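Putative alpha-L-fucosidase (Bacteroides thetaiotaomicron, PDB 3EYP) probably hydrolyses alpha-L-fucosidic bonds, using a TIM-barrel domain of glycosyl hydrolase family 29 that is followed by a beta-sandwich domain. Local coordinates at residues 134-138 with 139-143; 144-147 with 148-152. All coordinates share one frame; numbering follows the deposited sequence.

Contact 1 (134-138 with 139-143); sequences SPLYT and TERYK
T138 meets the first turn of helix 139-155 with two oxygens, and the first of them makes it the N-cap. Its hydroxyl OG1 accepts from R141 N at 3.0 Å, with an N-H...O angle of 145°, satisfying a backbone N-H that has no carbonyl one turn earlier within the helix. At 70°, chi1 sets OG1 between the backbone N and the carbonyl carbon, and this turns the hydroxyl in over the helix end; threonine suits the task because its hydroxyl sits directly on CB, close enough to the backbone to reach R141 N. The carbonyl O of T138 starts the regular helical bonding by accepting from Y142 N at 2.8 Å. Next along the helix, the ammonium of K143 and the carboxylate of E140 form a salt bridge, NZ to OE2 2.7 Å.

Ahead of the cap, a type I beta turn runs from S134 to Y137, and S134 OG accepts from L136 N in an ST turn. The turn carries L136 up to R141, whose guanidinium lays one face against the apolar L136 CB, 3.5 Å from NH1, while its long aliphatic stem passes T138. On another flank the planes of the Y137 and Y142 rings are inclined by only 28°, yet the rings are offset with little face shared, and Y137 CE1 rests against Y142 CB. H132 stacks on Y137, and Y142, the buried member of the pair, sends its hydroxyl to K76 NZ. A water in the plane of the Y137 ring joins Y137 OH, at 2.6 Å, to T139 OG1.

Contact 2 (144-147 with 148-152); sequences EYYA and HQLGE
Y145 lies under the side chain of Q149, one helical turn later, in an i to i+4 pairing on helix 139-155 of the TIM-barrel domain. Q149 CG sits over one ring face near the rim, and the amide slants across the phenol end at 35° to the ring plane, with CD 3.4 Å from Y145 CZ. Although Q149 NE2 comes within 3.0 Å of Y145 OH, the angle is too poor for a hydrogen bond; NE2 is instead bonded to S86 OG. Glutamine suits this buried place because its CG covers the rim of the ring and its amide lies across the phenol end while NE2 still reaches that serine.

Elsewhere on the helix, Y146 presents its ring edge to L150, CE2 to CD2 3.9 Å. With CG anti to the backbone N (chi1 -170°), Y146 is placed so that W181 of helix 175-188 stacks on it and its OH bonds to the carbonyl of L124. The small A147 meets H180 and I184 of the same neighbouring helix. Four backbone bonds tie the two turns, from H148 N to E144 O through G151 N to A147 O, the straightest being Q149 N to Y145 O at 163°. H148, on the exposed side, stacks with Y88, and its CD2 comes to 3.2 Å from E144 O.

Contacts 1 and 2 follow each other along helix 139-155, their centres about 13 Å apart: contact 1 joins the loop after helix 129-132 to the helix start, and contact 2 covers the next two turns. Contact 1 is the more peripheral, its centre about 33 Å from the chain centre against about 26 Å for contact 2, and burial increases in the same direction. W181 of helix 175-188 is common to both, and in contact 1 its NE1 bonds to the carbonyl of K143. K76, on barrel strand 70-76, is likewise shared, touching Y146 and Q149 in contact 2. The two contacts thus seat one helix against both its neighbouring helix and the parallel barrel sheet.

Contact 1 (134-138 with 139-143)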
ATOM      1  N   SER A 134     -31.287  14.170  -4.674  1.00 44.48           N
ATOM      2  CA  SER A 134     -32.621  13.809  -5.251  1.00 44.00           C
ATOM      3  C   SER A 134     -33.712  13.539  -4.215  1.00 44.92           C
ATOM      4  O   SER A 134     -33.498  12.849  -3.209  1.00 46.09           O
ATOM      5  CB  SER A 134     -32.514  12.620  -6.193  1.00 44.75           C
ATOM      6  OG  SER A 134     -33.781  12.048  -6.464  1.00 43.73           O
ATOM      7  N   PRO A 135     -34.917  14.058  -4.447  1.00 45.42           N
ATOM      8  CA  PRO A 135     -35.961  13.763  -3.469  1.00 45.27           C
ATOM      9  C   PRO A 135     -36.354  12.321  -3.445  1.00 44.52           C
ATOM     10  O   PRO A 135     -37.011  11.875  -2.520  1.00 44.02           O
ATOM     11  CB  PRO A 135     -37.137  14.618  -3.905  1.00 46.80           C
ATOM     12  CG  PRO A 135     -36.794  15.185  -5.257  1.00 47.79           C
ATOM     13  CD  PRO A 135     -35.310  15.049  -5.464  1.00 45.63           C
ATOM     14  N   LEU A 136     -35.938  11.593  -4.473  1.00 43.15           N
ATOM     15  CA  LEU A 136     -36.235  10.165  -4.583  1.00 42.57           C
ATOM     16  C   LEU A 136     -35.213   9.215  -3.944  1.00 41.99           C
ATOM     17  O   LEU A 136     -35.361   8.040  -3.968  1.00 40.72           O
ATOM     18  CB  LEU A 136     -36.385   9.789  -6.043  1.00 43.54           C
ATOM     19  CG  LEU A 136     -37.468  10.620  -6.739  1.00 42.73           C
ATOM     20  CD1 LEU A 136     -37.639  10.074  -8.109  1.00 46.97           C
ATOM     21  CD2 LEU A 136     -38.809  10.609  -5.933  1.00 45.66           C
ATOM     22  N   TYR A 137     -34.146   9.774  -3.422  1.00 42.80           N
ATOM     23  CA  TYR A 137     -33.026   8.972  -2.970  1.00 41.86           C
ATOM     24  C   TYR A 137     -33.504   7.987  -1.913  1.00 43.02           C
ATOM     25  O   TYR A 137     -34.236   8.349  -0.980  1.00 42.97           O
ATOM     26  CB  TYR A 137     -31.890   9.834  -2.411  1.00 42.73           C
ATOM     27  CG  TYR A 137     -30.697   8.982  -1.918  1.00 39.82           C
ATOM     28  CD1 TYR A 137     -29.550   8.859  -2.692  1.00 40.75           C
ATOM     29  CD2 TYR A 137     -30.738   8.300  -0.717  1.00 43.33           C
ATOM     30  CE1 TYR A 137     -28.456   8.109  -2.263  1.00 42.35           C
ATOM     31  CE2 TYR A 137     -29.649   7.510  -0.271  1.00 42.07           C
ATOM     32  CZ  TYR A 137     -28.493   7.442  -1.058  1.00 41.99           C
ATOM     33  OH  TYR A 137     -27.383   6.692  -0.703  1.00 40.79           O
ATOM     34  N   THR A 138     -33.143   6.744  -2.122  1.00 42.29           N
ATOM     35  CA  THR A 138     -33.220   5.711  -1.067  1.00 44.53           C
ATOM     36  C   THR A 138     -32.008   4.778  -1.144  1.00 45.34           C
ATOM     37  O   THR A 138     -31.361   4.613  -2.189  1.00 45.24           O
ATOM     38  CB  THR A 138     -34.446   4.791  -1.136  1.00 43.72           C
ATOM     39  OG1 THR A 138     -34.339   3.924  -2.261  1.00 45.63           O
ATOM     40  CG2 THR A 138     -35.804   5.577  -1.169  1.00 45.30           C
ATOM     41  N   THR A 139     -31.764   4.092  -0.039  1.00 45.84           N
ATOM     42  CA  THR A 139     -30.568   3.230   0.049  1.00 45.45           C
ATOM     43  C   THR A 139     -30.723   2.113  -0.959  1.00 44.18           C
ATOM     44  O   THR A 139     -29.808   1.803  -1.681  1.00 43.65           O
ATOM     45  CB  THR A 139     -30.268   2.754   1.520  1.00 45.77           C
ATOM     46  OG1 THR A 139     -29.974   3.920   2.299  1.00 48.52           O
ATOM     47  CG2 THR A 139     -29.054   1.797   1.598  1.00 46.87           C
ATOM     48  N   GLU A 140     -31.924   1.575  -1.052  1.00 44.13           N
ATOM     49  CA  GLU A 140     -32.194   0.437  -1.921  1.00 45.16           C
ATOM     50  C   GLU A 140     -31.985   0.841  -3.383  1.00 43.27           C
ATOM     51  O   GLU A 140     -31.520   0.058  -4.250  1.00 44.48           O
ATOM     52  CB  GLU A 140     -33.635  -0.057  -1.749  1.00 46.33           C
ATOM     53  CG  GLU A 140     -34.017  -1.261  -2.567  1.00 51.93           C
ATOM     54  CD  GLU A 140     -33.256  -2.517  -2.115  1.00 58.14           C
ATOM     55  OE1 GLU A 140     -32.532  -2.469  -1.072  1.00 63.95           O
ATOM     56  OE2 GLU A 140     -33.363  -3.539  -2.825  1.00 64.39           O
ATOM     57  N   ARG A 141     -32.366   2.067  -3.650  1.00 42.40           N
ATOM     58  CA  ARG A 141     -32.305   2.603  -5.015  1.00 42.51           C
ATOM     59  C   ARG A 141     -30.837   2.838  -5.385  1.00 41.83           C
ATOM     60  O   ARG A 141     -30.369   2.573  -6.488  1.00 41.06           O
ATOM     61  CB  ARG A 141     -33.064   3.930  -5.152  1.00 42.75           C
ATOM     62  CG  ARG A 141     -34.555   3.904  -5.483  1.00 47.94           C
ATOM     63  CD  ARG A 141     -35.022   5.408  -5.740  1.00 52.28           C
ATOM     64  NE  ARG A 141     -35.508   5.716  -7.085  1.00 60.77           N
ATOM     65  CZ  ARG A 141     -35.096   6.719  -7.868  1.00 63.55           C
ATOM     66  NH1 ARG A 141     -34.144   7.563  -7.478  1.00 67.45           N
ATOM     67  NH2 ARG A 141     -35.661   6.878  -9.059  1.00 67.50           N
ATOM     68  N   TYR A 142     -30.128   3.367  -4.421  1.00 42.14           N
ATOM     69  CA  TYR A 142     -28.759   3.770  -4.637  1.00 41.48           C
ATOM     70  C   TYR A 142     -27.934   2.494  -4.793  1.00 41.42           C
ATOM     71  O   TYR A 142     -26.960   2.428  -5.533  1.00 39.89           O
ATOM     72  CB  TYR A 142     -28.232   4.608  -3.482  1.00 40.79           C
ATOM     73  CG  TYR A 142     -26.741   4.908  -3.677  1.00 42.55           C
ATOM     74  CD1 TYR A 142     -26.326   5.860  -4.610  1.00 40.58           C
ATOM     75  CD2 TYR A 142     -25.754   4.197  -3.006  1.00 41.03           C
ATOM     76  CE1 TYR A 142     -25.002   6.132  -4.818  1.00 40.24           C
ATOM     77  CE2 TYR A 142     -24.413   4.449  -3.242  1.00 39.68           C
ATOM     78  CZ  TYR A 142     -24.046   5.439  -4.156  1.00 41.42           C
ATOM     79  OH  TYR A 142     -22.716   5.760  -4.397  1.00 39.03           O
ATOM     80  N   LYS A 143     -28.326   1.479  -4.034  1.00 43.30           N
ATOM     81  CA  LYS A 143     -27.670   0.170  -4.125  1.00 42.17           C
ATOM     82  C   LYS A 143     -27.726  -0.303  -5.554  1.00 42.87           C
ATOM     83  O   LYS A 143     -26.722  -0.755  -6.109  1.00 42.85           O
ATOM     84  CB  LYS A 143     -28.332  -0.878  -3.224  1.00 44.05           C
ATOM     85  CG  LYS A 143     -27.995  -2.333  -3.606  1.00 45.99           C
ATOM     86  CD  LYS A 143     -28.777  -3.353  -2.826  1.00 49.89           C
ATOM     87  CE  LYS A 143     -30.201  -3.502  -3.336  1.00 54.22           C
ATOM     88  NZ  LYS A 143     -30.879  -4.676  -2.696  1.00 58.72           N
TER
HETATM   89  O   HOH W   1     -27.625   5.921   1.807  1.00 48.81           O

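Contact 2 (144-147 with 148-152)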
ATOM      1  N   GLU A 144     -28.887  -0.204  -6.186  1.00 41.70           N
ATOM      2  CA  GLU A 144     -28.971  -0.637  -7.603  1.00 42.54           C
ATOM      3  C   GLU A 144     -28.171   0.243  -8.560  1.00 42.00           C
ATOM      4  O   GLU A 144     -27.565  -0.254  -9.478  1.00 40.78           O
ATOM      5  CB  GLU A 144     -30.422  -0.724  -8.121  1.00 44.03           C
ATOM      6  CG  GLU A 144     -31.307  -1.573  -7.276  1.00 49.73           C
ATOM      7  CD  GLU A 144     -30.811  -3.017  -7.167  1.00 58.33           C
ATOM      8  OE1 GLU A 144     -30.246  -3.575  -8.158  1.00 61.34           O
ATOM      9  OE2 GLU A 144     -30.970  -3.580  -6.057  1.00 67.63           O
ATOM     10  N   TYR A 145     -28.198   1.558  -8.329  1.00 42.11           N
ATOM     11  CA  TYR A 145     -27.458   2.533  -9.177  1.00 41.31           C
ATOM     12  C   TYR A 145     -25.965   2.201  -9.168  1.00 40.92           C
ATOM     13  O   TYR A 145     -25.281   2.041 -10.205  1.00 39.59           O
ATOM     14  CB  TYR A 145     -27.638   3.990  -8.656  1.00 41.07           C
ATOM     15  CG  TYR A 145     -26.680   5.047  -9.254  1.00 41.05           C
ATOM     16  CD1 TYR A 145     -26.738   5.376 -10.599  1.00 41.63           C
ATOM     17  CD2 TYR A 145     -25.740   5.717  -8.468  1.00 41.73           C
ATOM     18  CE1 TYR A 145     -25.902   6.304 -11.151  1.00 38.86           C
ATOM     19  CE2 TYR A 145     -24.886   6.648  -9.008  1.00 39.01           C
ATOM     20  CZ  TYR A 145     -24.964   6.940 -10.359  1.00 38.19           C
ATOM     21  OH  TYR A 145     -24.192   7.893 -10.949  1.00 40.86           O
ATOM     22  N   TYR A 146     -25.476   2.099  -7.959  1.00 41.23           N
ATOM     23  CA  TYR A 146     -24.060   1.789  -7.747  1.00 40.94           C
ATOM     24  C   TYR A 146     -23.708   0.459  -8.423  1.00 41.48           C
ATOM     25  O   TYR A 146     -22.686   0.320  -9.066  1.00 41.30           O
ATOM     26  CB  TYR A 146     -23.708   1.748  -6.246  1.00 41.01           C
ATOM     27  CG  TYR A 146     -22.196   1.670  -5.969  1.00 38.88           C
ATOM     28  CD1 TYR A 146     -21.472   2.783  -5.672  1.00 39.01           C
ATOM     29  CD2 TYR A 146     -21.530   0.430  -5.974  1.00 40.35           C
ATOM     30  CE1 TYR A 146     -20.111   2.711  -5.415  1.00 37.01           C
ATOM     31  CE2 TYR A 146     -20.200   0.353  -5.723  1.00 40.76           C
ATOM     32  CZ  TYR A 146     -19.497   1.466  -5.417  1.00 38.63           C
ATOM     33  OH  TYR A 146     -18.131   1.348  -5.176  1.00 42.50           O
ATOM     34  N   ALA A 147     -24.580  -0.524  -8.256  1.00 41.38           N
ATOM     35  CA  ALA A 147     -24.358  -1.861  -8.839  1.00 40.74           C
ATOM     36  C   ALA A 147     -24.274  -1.793 -10.344  1.00 40.33           C
ATOM     37  O   ALA A 147     -23.446  -2.471 -10.960  1.00 40.53           O
ATOM     38  CB  ALA A 147     -25.440  -2.883  -8.384  1.00 40.92           C
ATOM     39  N   HIS A 148     -25.094  -0.933 -10.930  1.00 40.10           N
ATOM     40  CA  HIS A 148     -25.084  -0.769 -12.383  1.00 41.59           C
ATOM     41  C   HIS A 148     -23.743  -0.251 -12.815  1.00 40.98           C
ATOM     42  O   HIS A 148     -23.182  -0.695 -13.764  1.00 40.86           O
ATOM     43  CB  HIS A 148     -26.195   0.159 -12.887  1.00 41.48           C
ATOM     44  CG  HIS A 148     -27.552  -0.481 -12.903  1.00 43.58           C
ATOM     45  ND1 HIS A 148     -27.799  -1.700 -13.514  1.00 45.50           N
ATOM     46  CD2 HIS A 148     -28.745  -0.047 -12.439  1.00 41.92           C
ATOM     47  CE1 HIS A 148     -29.084  -2.002 -13.377  1.00 46.25           C
ATOM     48  NE2 HIS A 148     -29.684  -1.017 -12.723  1.00 46.66           N
ATOM     49  N   GLN A 149     -23.285   0.776 -12.136  1.00 41.74           N
ATOM     50  CA  GLN A 149     -22.019   1.434 -12.474  1.00 41.33           C
ATOM     51  C   GLN A 149     -20.817   0.516 -12.283  1.00 42.50           C
ATOM     52  O   GLN A 149     -19.873   0.491 -13.075  1.00 41.83           O
ATOM     53  CB  GLN A 149     -21.868   2.716 -11.666  1.00 40.43           C
ATOM     54  CG  GLN A 149     -22.880   3.772 -12.073  1.00 38.62           C
ATOM     55  CD  GLN A 149     -22.437   5.203 -11.764  1.00 38.37           C
ATOM     56  OE1 GLN A 149     -21.953   5.508 -10.648  1.00 40.64           O
ATOM     57  NE2 GLN A 149     -22.665   6.114 -12.745  1.00 38.79           N
ATOM     58  N   LEU A 150     -20.900  -0.244 -11.191  1.00 42.55           N
ATOM     59  CA  LEU A 150     -19.904  -1.248 -10.855  1.00 42.96           C
ATOM     60  C   LEU A 150     -19.815  -2.248 -11.997  1.00 42.54           C
ATOM     61  O   LEU A 150     -18.746  -2.540 -12.510  1.00 43.88           O
ATOM     62  CB  LEU A 150     -20.210  -1.862  -9.455  1.00 43.63           C
ATOM     63  CG  LEU A 150     -19.096  -2.553  -8.699  1.00 43.88           C
ATOM     64  CD1 LEU A 150     -17.799  -1.757  -8.661  1.00 39.32           C
ATOM     65  CD2 LEU A 150     -19.609  -3.143  -7.308  1.00 47.88           C
ATOM     66  N   GLY A 151     -20.955  -2.655 -12.494  1.00 42.51           N
ATOM     67  CA  GLY A 151     -21.014  -3.542 -13.635  1.00 43.54           C
ATOM     68  C   GLY A 151     -20.375  -3.032 -14.900  1.00 43.32           C
ATOM     69  O   GLY A 151     -19.713  -3.777 -15.646  1.00 46.13           O
ATOM     70  N   GLU A 152     -20.567  -1.749 -15.163  1.00 41.96           N
ATOM     71  CA  GLU A 152     -19.899  -1.128 -16.270  1.00 41.07           C
ATOM     72  C   GLU A 152     -18.382  -1.184 -16.056  1.00 40.12           C
ATOM     73  O   GLU A 152     -17.618  -1.584 -16.933  1.00 40.15           O
ATOM     74  CB  GLU A 152     -20.369   0.350 -16.483  1.00 40.23           C
ATOM     75  CG  GLU A 152     -21.853   0.499 -16.818  1.00 40.53           C
ATOM     76  CD  GLU A 152     -22.227   1.907 -17.048  1.00 40.08           C
ATOM     77  OE1 GLU A 152     -21.803   2.710 -16.201  1.00 38.04           O
ATOM     78  OE2 GLU A 152     -22.988   2.239 -18.001  1.00 41.74           O
TER